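Local coordinates for OsmC family protein (Rhodothermus marinus, PDB 5CML), which probably hydrolyses carboxylic esters with its serine esterase domain, the alpha/beta-hydrolase part of a longer protein that also carries an OsmC domain, at residues 131-143 / 200-212. Sequence-based numbering, arbitrary orientation. Where two conformers were deposited one is given.
Sequences IGAPCDPAHVRHL and DQIVGIENAACLF
The backbone N of C135 donates to N207 OD1 at 2.8 Å, with an N-H...O angle of 155°, and this bond shows how one buried amide can tie a loop to the first turn of a helix. The other end of the same amide is fixed within its own segment, where N207 ND2 bonds to G204 O in the amide plane at 2.9 Å; that carbonyl also accepts from N207 N. Held at both ends, the amide stands nearly upright, 85° from the H139 ring plane, with ND2 over the rim of one face and OD1 3.2 Å from H139 CG. The ring's rotation is set by D136, the N-cap of helix 137-141, whose OD1 takes both H139 N and, at 2.7 Å, ND1 in the ring plane. With an alanine here in place of N207, C135 N is likely to lose its acceptor and the imidazole face its amide neighbour.

Both segments follow adjacent parallel strands of an alpha/beta-hydrolase sheet, 127-131 and 192-196. The loop after the latter carries D200, probably the acid of a Ser-His-Asp triad with S109 and H229: its OD2 bonds to H229 ND1, while OD1 accepts from I202 N, closing an Asx turn, and from V203 N, which extends it to an Asx motif.

V203 turns CG1 away from its own N (chi1 177°), which sets this methyl on P134 CA and on G132 O, a buried carbonyl with no polar partner in the model. L143 CD2 presses on I202 CG2 at 3.5 Å, a tight contact, and nearby a water donates to both H139 O and I202 O. On helix 206-214, L211 packs its CG against C135 CB; C135 and C210 form a disulfide seen in this protein, and both are modelled in two conformers, one pairing of which sets the SG atoms 3.0 Å apart, too far for the bond itself.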
ATOM      1  N   ILE A 131      -2.427   4.715  -3.701  1.00 16.67           N
ATOM      2  CA  ILE A 131      -1.679   5.683  -4.507  1.00 18.13           C
ATOM      3  C   ILE A 131      -1.168   4.989  -5.773  1.00 16.80           C
ATOM      4  O   ILE A 131      -0.313   4.098  -5.693  1.00 19.20           O
ATOM      5  CB  ILE A 131      -0.480   6.257  -3.729  1.00 18.91           C
ATOM      6  CG1 ILE A 131      -0.919   6.781  -2.366  1.00 21.43           C
ATOM      7  CG2 ILE A 131       0.264   7.323  -4.534  1.00 19.54           C
ATOM      8  CD1 ILE A 131       0.171   6.726  -1.316  1.00 23.68           C
ATOM      9  N   GLY A 132      -1.666   5.382  -6.939  1.00 18.02           N
ATOM     10  CA  GLY A 132      -1.151   4.824  -8.176  1.00 19.00           C
ATOM     11  C   GLY A 132      -1.484   3.352  -8.370  1.00 20.04           C
ATOM     12  O   GLY A 132      -0.758   2.643  -9.055  1.00 22.13           O
ATOM     13  N   ALA A 133      -2.578   2.889  -7.786  1.00 19.77           N
ATOM     14  CA  ALA A 133      -2.902   1.447  -7.824  1.00 20.53           C
ATOM     15  C   ALA A 133      -3.437   1.000  -9.194  1.00 21.09           C
ATOM     16  O   ALA A 133      -4.264   1.683  -9.794  1.00 21.11           O
ATOM     17  CB  ALA A 133      -3.918   1.103  -6.754  1.00 20.16           C
ATOM     18  N   PRO A 134      -2.983  -0.166  -9.671  1.00 20.58           N
ATOM     19  CA  PRO A 134      -3.563  -0.729 -10.891  1.00 20.89           C
ATOM     20  C   PRO A 134      -4.911  -1.358 -10.573  1.00 22.63           C
ATOM     21  O   PRO A 134      -5.137  -1.742  -9.437  1.00 24.61           O
ATOM     22  CB  PRO A 134      -2.527  -1.751 -11.333  1.00 23.19           C
ATOM     23  CG  PRO A 134      -1.892  -2.209 -10.073  1.00 23.82           C
ATOM     24  CD  PRO A 134      -1.865  -0.975  -9.166  1.00 22.95           C
ATOM     25  N   CYS A 135      -5.794  -1.454 -11.561  1.00 24.16           N
ATOM     26  CA  CYS A 135      -7.158  -1.889 -11.297  0.52 25.78           C
ATOM     27  C   CYS A 135      -7.405  -3.342 -11.657  1.00 24.84           C
ATOM     28  O   CYS A 135      -8.368  -3.935 -11.176  1.00 25.48           O
ATOM     29  CB  CYS A 135      -8.143  -1.016 -12.065  0.52 27.62           C
ATOM     30  SG  CYS A 135      -8.095  -1.246 -13.847  0.52 28.01           S
ATOM     31  N   ASP A 136      -6.548  -3.906 -12.506  1.00 22.05           N
ATOM     32  CA  ASP A 136      -6.796  -5.249 -13.015  1.00 21.01           C
ATOM     33  C   ASP A 136      -5.523  -5.978 -13.454  1.00 21.70           C
ATOM     34  O   ASP A 136      -4.453  -5.379 -13.549  1.00 21.91           O
ATOM     35  CB  ASP A 136      -7.813  -5.182 -14.175  1.00 22.24           C
ATOM     36  CG  ASP A 136      -7.344  -4.339 -15.343  1.00 25.24           C
ATOM     37  OD1 ASP A 136      -6.123  -4.170 -15.554  1.00 26.47           O
ATOM     38  OD2 ASP A 136      -8.227  -3.860 -16.091  1.00 28.65           O
ATOM     39  N   PRO A 137      -5.624  -7.295 -13.696  1.00 22.21           N
ATOM     40  CA  PRO A 137      -4.421  -8.030 -14.089  1.00 22.89           C
ATOM     41  C   PRO A 137      -3.759  -7.549 -15.378  1.00 22.39           C
ATOM     42  O   PRO A 137      -2.547  -7.623 -15.481  1.00 24.06           O
ATOM     43  CB  PRO A 137      -4.947  -9.470 -14.243  1.00 23.73           C
ATOM     44  CG  PRO A 137      -6.016  -9.549 -13.212  1.00 22.99           C
ATOM     45  CD  PRO A 137      -6.702  -8.212 -13.278  1.00 22.13           C
ATOM     46  N   ALA A 138      -4.514  -7.059 -16.349  1.00 22.30           N
ATOM     47  CA  ALA A 138      -3.870  -6.603 -17.565  1.00 24.04           C
ATOM     48  C   ALA A 138      -2.879  -5.476 -17.268  1.00 23.45           C
ATOM     49  O   ALA A 138      -1.772  -5.439 -17.818  1.00 24.86           O
ATOM     50  CB  ALA A 138      -4.917  -6.162 -18.594  1.00 24.93           C
ATOM     51  N   HIS A 139      -3.249  -4.576 -16.367  1.00 22.54           N
ATOM     52  CA  HIS A 139      -2.384  -3.445 -16.068  1.00 22.50           C
ATOM     53  C   HIS A 139      -1.238  -3.861 -15.134  1.00 24.45           C
ATOM     54  O   HIS A 139      -0.166  -3.267 -15.168  1.00 26.62           O
ATOM     55  CB  HIS A 139      -3.216  -2.292 -15.504  1.00 23.15           C
ATOM     56  CG  HIS A 139      -4.003  -1.574 -16.557  1.00 25.98           C
ATOM     57  ND1 HIS A 139      -5.305  -1.898 -16.868  1.00 28.97           N
ATOM     58  CD2 HIS A 139      -3.658  -0.564 -17.391  1.00 28.16           C
ATOM     59  CE1 HIS A 139      -5.728  -1.117 -17.850  1.00 30.95           C
ATOM     60  NE2 HIS A 139      -4.747  -0.301 -18.188  1.00 30.11           N
ATOM     61  N   VAL A 140      -1.434  -4.903 -14.341  1.00 23.85           N
ATOM     62  CA  VAL A 140      -0.314  -5.481 -13.609  1.00 23.28           C
ATOM     63  C   VAL A 140       0.654  -6.199 -14.563  1.00 24.68           C
ATOM     64  O   VAL A 140       1.868  -6.061 -14.419  1.00 26.30           O
ATOM     65  CB  VAL A 140      -0.804  -6.457 -12.506  1.00 22.63           C
ATOM     66  CG1 VAL A 140       0.377  -7.123 -11.800  1.00 24.63           C
ATOM     67  CG2 VAL A 140      -1.646  -5.697 -11.492  1.00 23.94           C
ATOM     68  N   ARG A 141       0.134  -6.967 -15.523  1.00 24.71           N
ATOM     69  CA  ARG A 141       0.997  -7.658 -16.484  1.00 25.57           C
ATOM     70  C   ARG A 141       1.927  -6.720 -17.234  1.00 28.43           C
ATOM     71  O   ARG A 141       3.046  -7.097 -17.588  1.00 29.81           O
ATOM     72  CB  ARG A 141       0.166  -8.457 -17.487  1.00 26.64           C
ATOM     73  CG  ARG A 141      -0.360  -9.740 -16.900  1.00 28.05           C
ATOM     74  CD  ARG A 141      -0.875 -10.682 -17.969  1.00 29.55           C
ATOM     75  NE  ARG A 141      -2.060 -10.169 -18.649  1.00 30.83           N
ATOM     76  CZ  ARG A 141      -3.306 -10.345 -18.217  1.00 30.38           C
ATOM     77  NH1 ARG A 141      -3.539 -10.994 -17.064  1.00 32.06           N
ATOM     78  NH2 ARG A 141      -4.316  -9.858 -18.923  1.00 29.34           N
ATOM     79  N   HIS A 142       1.469  -5.498 -17.472  1.00 29.82           N
ATOM     80  CA  HIS A 142       2.299  -4.483 -18.113  1.00 31.96           C
ATOM     81  C   HIS A 142       3.616  -4.268 -17.354  1.00 32.53           C
ATOM     82  O   HIS A 142       4.636  -3.907 -17.948  1.00 34.01           O
ATOM     83  CB  HIS A 142       1.519  -3.175 -18.209  1.00 35.84           C
ATOM     84  CG  HIS A 142       2.245  -2.097 -18.945  1.00 42.39           C
ATOM     85  ND1 HIS A 142       2.776  -0.990 -18.316  1.00 45.87           N
ATOM     86  CD2 HIS A 142       2.531  -1.957 -20.259  1.00 44.91           C
ATOM     87  CE1 HIS A 142       3.363  -0.217 -19.213  1.00 46.39           C
ATOM     88  NE2 HIS A 142       3.224  -0.779 -20.401  1.00 46.50           N
ATOM     89  N   LEU A 143       3.581  -4.501 -16.047  1.00 30.15           N
ATOM     90  CA  LEU A 143       4.706  -4.220 -15.145  1.00 31.05           C
ATOM     91  C   LEU A 143       5.635  -5.406 -14.879  1.00 35.48           C
ATOM     92  O   LEU A 143       6.722  -5.222 -14.324  1.00 36.52           O
ATOM     93  CB  LEU A 143       4.173  -3.744 -13.794  1.00 30.62           C
ATOM     94  CG  LEU A 143       3.127  -2.636 -13.798  1.00 30.72           C
ATOM     95  CD1 LEU A 143       2.593  -2.419 -12.384  1.00 32.39           C
ATOM     96  CD2 LEU A 143       3.679  -1.334 -14.368  1.00 31.95           C
ATOM     97  N   ASP A 200       0.855   9.861 -14.663  1.00 24.00           N
ATOM     98  CA  ASP A 200       1.510   8.604 -14.318  1.00 24.08           C
ATOM     99  C   ASP A 200       1.825   7.810 -15.584  1.00 24.93           C
ATOM    100  O   ASP A 200       0.930   7.509 -16.374  1.00 27.17           O
ATOM    101  CB  ASP A 200       0.614   7.799 -13.353  1.00 22.89           C
ATOM    102  CG  ASP A 200       1.339   6.630 -12.656  1.00 21.72           C
ATOM    103  OD1 ASP A 200       2.197   5.954 -13.268  1.00 22.49           O
ATOM    104  OD2 ASP A 200       1.017   6.378 -11.468  1.00 21.78           O
ATOM    105  N   GLN A 201       3.104   7.486 -15.768  1.00 25.35           N
ATOM    106  CA  GLN A 201       3.578   6.778 -16.964  1.00 28.70           C
ATOM    107  C   GLN A 201       3.654   5.264 -16.790  1.00 28.05           C
ATOM    108  O   GLN A 201       3.911   4.529 -17.763  1.00 30.52           O
ATOM    109  CB  GLN A 201       4.962   7.293 -17.356  1.00 31.18           C
ATOM    110  CG  GLN A 201       4.971   8.729 -17.840  1.00 33.63           C
ATOM    111  CD  GLN A 201       6.380   9.268 -17.986  1.00 40.25           C
ATOM    112  OE1 GLN A 201       6.804  10.150 -17.238  1.00 44.18           O
ATOM    113  NE2 GLN A 201       7.116   8.732 -18.942  1.00 42.39           N
ATOM    114  N   ILE A 202       3.445   4.806 -15.559  1.00 25.32           N
ATOM    115  CA  ILE A 202       3.669   3.412 -15.190  1.00 25.26           C
ATOM    116  C   ILE A 202       2.337   2.707 -15.043  1.00 23.78           C
ATOM    117  O   ILE A 202       2.127   1.630 -15.581  1.00 24.69           O
ATOM    118  CB  ILE A 202       4.460   3.321 -13.865  1.00 26.18           C
ATOM    119  CG1 ILE A 202       5.780   4.090 -13.987  1.00 25.28           C
ATOM    120  CG2 ILE A 202       4.723   1.872 -13.464  1.00 26.99           C
ATOM    121  CD1 ILE A 202       6.752   3.564 -15.038  1.00 27.23           C
ATOM    122  N   VAL A 203       1.457   3.312 -14.255  1.00 22.29           N
ATOM    123  CA  VAL A 203       0.086   2.855 -14.086  1.00 22.20           C
ATOM    124  C   VAL A 203      -0.819   4.004 -14.506  1.00 23.85           C
ATOM    125  O   VAL A 203      -0.890   5.038 -13.831  1.00 22.80           O
ATOM    126  CB  VAL A 203      -0.219   2.441 -12.631  1.00 21.44           C
ATOM    127  CG1 VAL A 203      -1.671   2.051 -12.490  1.00 21.62           C
ATOM    128  CG2 VAL A 203       0.714   1.300 -12.176  1.00 24.84           C
ATOM    129  N   GLY A 204      -1.473   3.854 -15.651  1.00 24.36           N
ATOM    130  CA  GLY A 204      -2.264   4.946 -16.183  1.00 25.65           C
ATOM    131  C   GLY A 204      -3.438   5.364 -15.307  1.00 24.02           C
ATOM    132  O   GLY A 204      -4.027   4.563 -14.581  1.00 22.62           O
ATOM    133  N   ILE A 205      -3.811   6.637 -15.429  1.00 24.29           N
ATOM    134  CA  ILE A 205      -4.888   7.216 -14.657  1.00 25.07           C
ATOM    135  C   ILE A 205      -6.230   6.487 -14.876  1.00 24.47           C
ATOM    136  O   ILE A 205      -7.081   6.500 -13.988  1.00 24.39           O
ATOM    137  CB  ILE A 205      -5.010   8.738 -14.994  1.00 25.29           C
ATOM    138  CG1 ILE A 205      -6.113   9.401 -14.202  1.00 26.98           C
ATOM    139  CG2 ILE A 205      -5.257   8.945 -16.481  1.00 27.28           C
ATOM    140  CD1 ILE A 205      -5.723   9.694 -12.830  1.00 29.43           C
ATOM    141  N   GLU A 206      -6.412   5.831 -16.024  1.00 25.14           N
ATOM    142  CA  GLU A 206      -7.641   5.081 -16.252  1.00 25.13           C
ATOM    143  C   GLU A 206      -7.866   4.008 -15.166  1.00 22.88           C
ATOM    144  O   GLU A 206      -9.005   3.630 -14.902  1.00 26.63           O
ATOM    145  CB  GLU A 206      -7.656   4.429 -17.649  1.00 29.60           C
ATOM    146  CG  GLU A 206      -6.571   3.395 -17.879  1.00 35.18           C
ATOM    147  CD  GLU A 206      -5.276   3.986 -18.418  1.00 41.86           C
ATOM    148  OE1 GLU A 206      -4.994   5.197 -18.204  1.00 41.27           O
ATOM    149  OE2 GLU A 206      -4.544   3.218 -19.087  1.00 47.07           O
ATOM    150  N   ASN A 207      -6.790   3.569 -14.500  1.00 22.28           N
ATOM    151  CA  ASN A 207      -6.905   2.570 -13.433  1.00 21.66           C
ATOM    152  C   ASN A 207      -7.657   3.139 -12.242  1.00 21.47           C
ATOM    153  O   ASN A 207      -8.439   2.434 -11.611  1.00 22.09           O
ATOM    154  CB  ASN A 207      -5.517   2.071 -12.976  1.00 21.99           C
ATOM    155  CG  ASN A 207      -4.871   1.153 -13.983  1.00 23.16           C
ATOM    156  OD1 ASN A 207      -5.034  -0.058 -13.909  1.00 23.89           O
ATOM    157  ND2 ASN A 207      -4.125   1.721 -14.923  1.00 22.94           N
ATOM    158  N   ALA A 208      -7.469   4.430 -11.961  1.00 21.36           N
ATOM    159  CA  ALA A 208      -8.189   5.044 -10.859  1.00 20.25           C
ATOM    160  C   ALA A 208      -9.682   5.157 -11.203  1.00 20.39           C
ATOM    161  O   ALA A 208     -10.528   4.975 -10.343  1.00 21.20           O
ATOM    162  CB  ALA A 208      -7.590   6.428 -10.515  1.00 19.87           C
ATOM    163  N   ALA A 209     -10.011   5.452 -12.462  1.00 21.38           N
ATOM    164  CA  ALA A 209     -11.416   5.549 -12.855  1.00 22.41           C
ATOM    165  C   ALA A 209     -12.089   4.184 -12.748  1.00 22.96           C
ATOM    166  O   ALA A 209     -13.231   4.065 -12.316  1.00 23.22           O
ATOM    167  CB  ALA A 209     -11.535   6.084 -14.266  1.00 24.52           C
ATOM    168  N   CYS A 210     -11.355   3.146 -13.122  1.00 23.57           N
ATOM    169  CA  CYS A 210     -11.819   1.779 -13.050  0.72 24.66           C
ATOM    170  C   CYS A 210     -12.139   1.385 -11.609  1.00 24.41           C
ATOM    171  O   CYS A 210     -13.188   0.824 -11.311  1.00 24.81           O
ATOM    172  CB  CYS A 210     -10.735   0.880 -13.644  0.72 25.06           C
ATOM    173  SG  CYS A 210     -11.035  -0.850 -13.575  0.72 28.18           S
ATOM    174  N   LEU A 211     -11.203   1.698 -10.708  1.00 22.98           N
ATOM    175  CA  LEU A 211     -11.407   1.360  -9.309  1.00 21.50           C
ATOM    176  C   LEU A 211     -12.563   2.181  -8.727  1.00 20.35           C
ATOM    177  O   LEU A 211     -13.366   1.662  -7.958  1.00 22.28           O
ATOM    178  CB  LEU A 211     -10.122   1.566  -8.487  1.00 21.92           C
ATOM    179  CG  LEU A 211      -9.011   0.534  -8.747  1.00 21.99           C
ATOM    180  CD1 LEU A 211      -7.646   1.002  -8.200  1.00 23.86           C
ATOM    181  CD2 LEU A 211      -9.378  -0.800  -8.116  1.00 23.86           C
ATOM    182  N   PHE A 212     -12.661   3.455  -9.096  1.00 20.71           N
ATOM    183  CA  PHE A 212     -13.731   4.294  -8.573  1.00 20.00           C
ATOM    184  C   PHE A 212     -15.103   3.796  -9.018  1.00 22.87           C
ATOM    185  O   PHE A 212     -16.050   3.775  -8.231  1.00 23.19           O
ATOM    186  CB  PHE A 212     -13.512   5.756  -8.997  1.00 20.53           C
ATOM    187  CG  PHE A 212     -14.437   6.733  -8.323  1.00 20.22           C
ATOM    188  CD1 PHE A 212     -15.688   6.993  -8.846  1.00 21.78           C
ATOM    189  CD2 PHE A 212     -14.056   7.398  -7.172  1.00 20.79           C
ATOM    190  CE1 PHE A 212     -16.540   7.892  -8.231  1.00 20.69           C
ATOM    191  CE2 PHE A 212     -14.916   8.299  -6.557  1.00 21.22           C
ATOM    192  CZ  PHE A 212     -16.148   8.550  -7.087  1.00 21.93           C
TER
HETATM  193  O   HOH W   1       0.137  -0.514 -15.736  1.00 29.09           O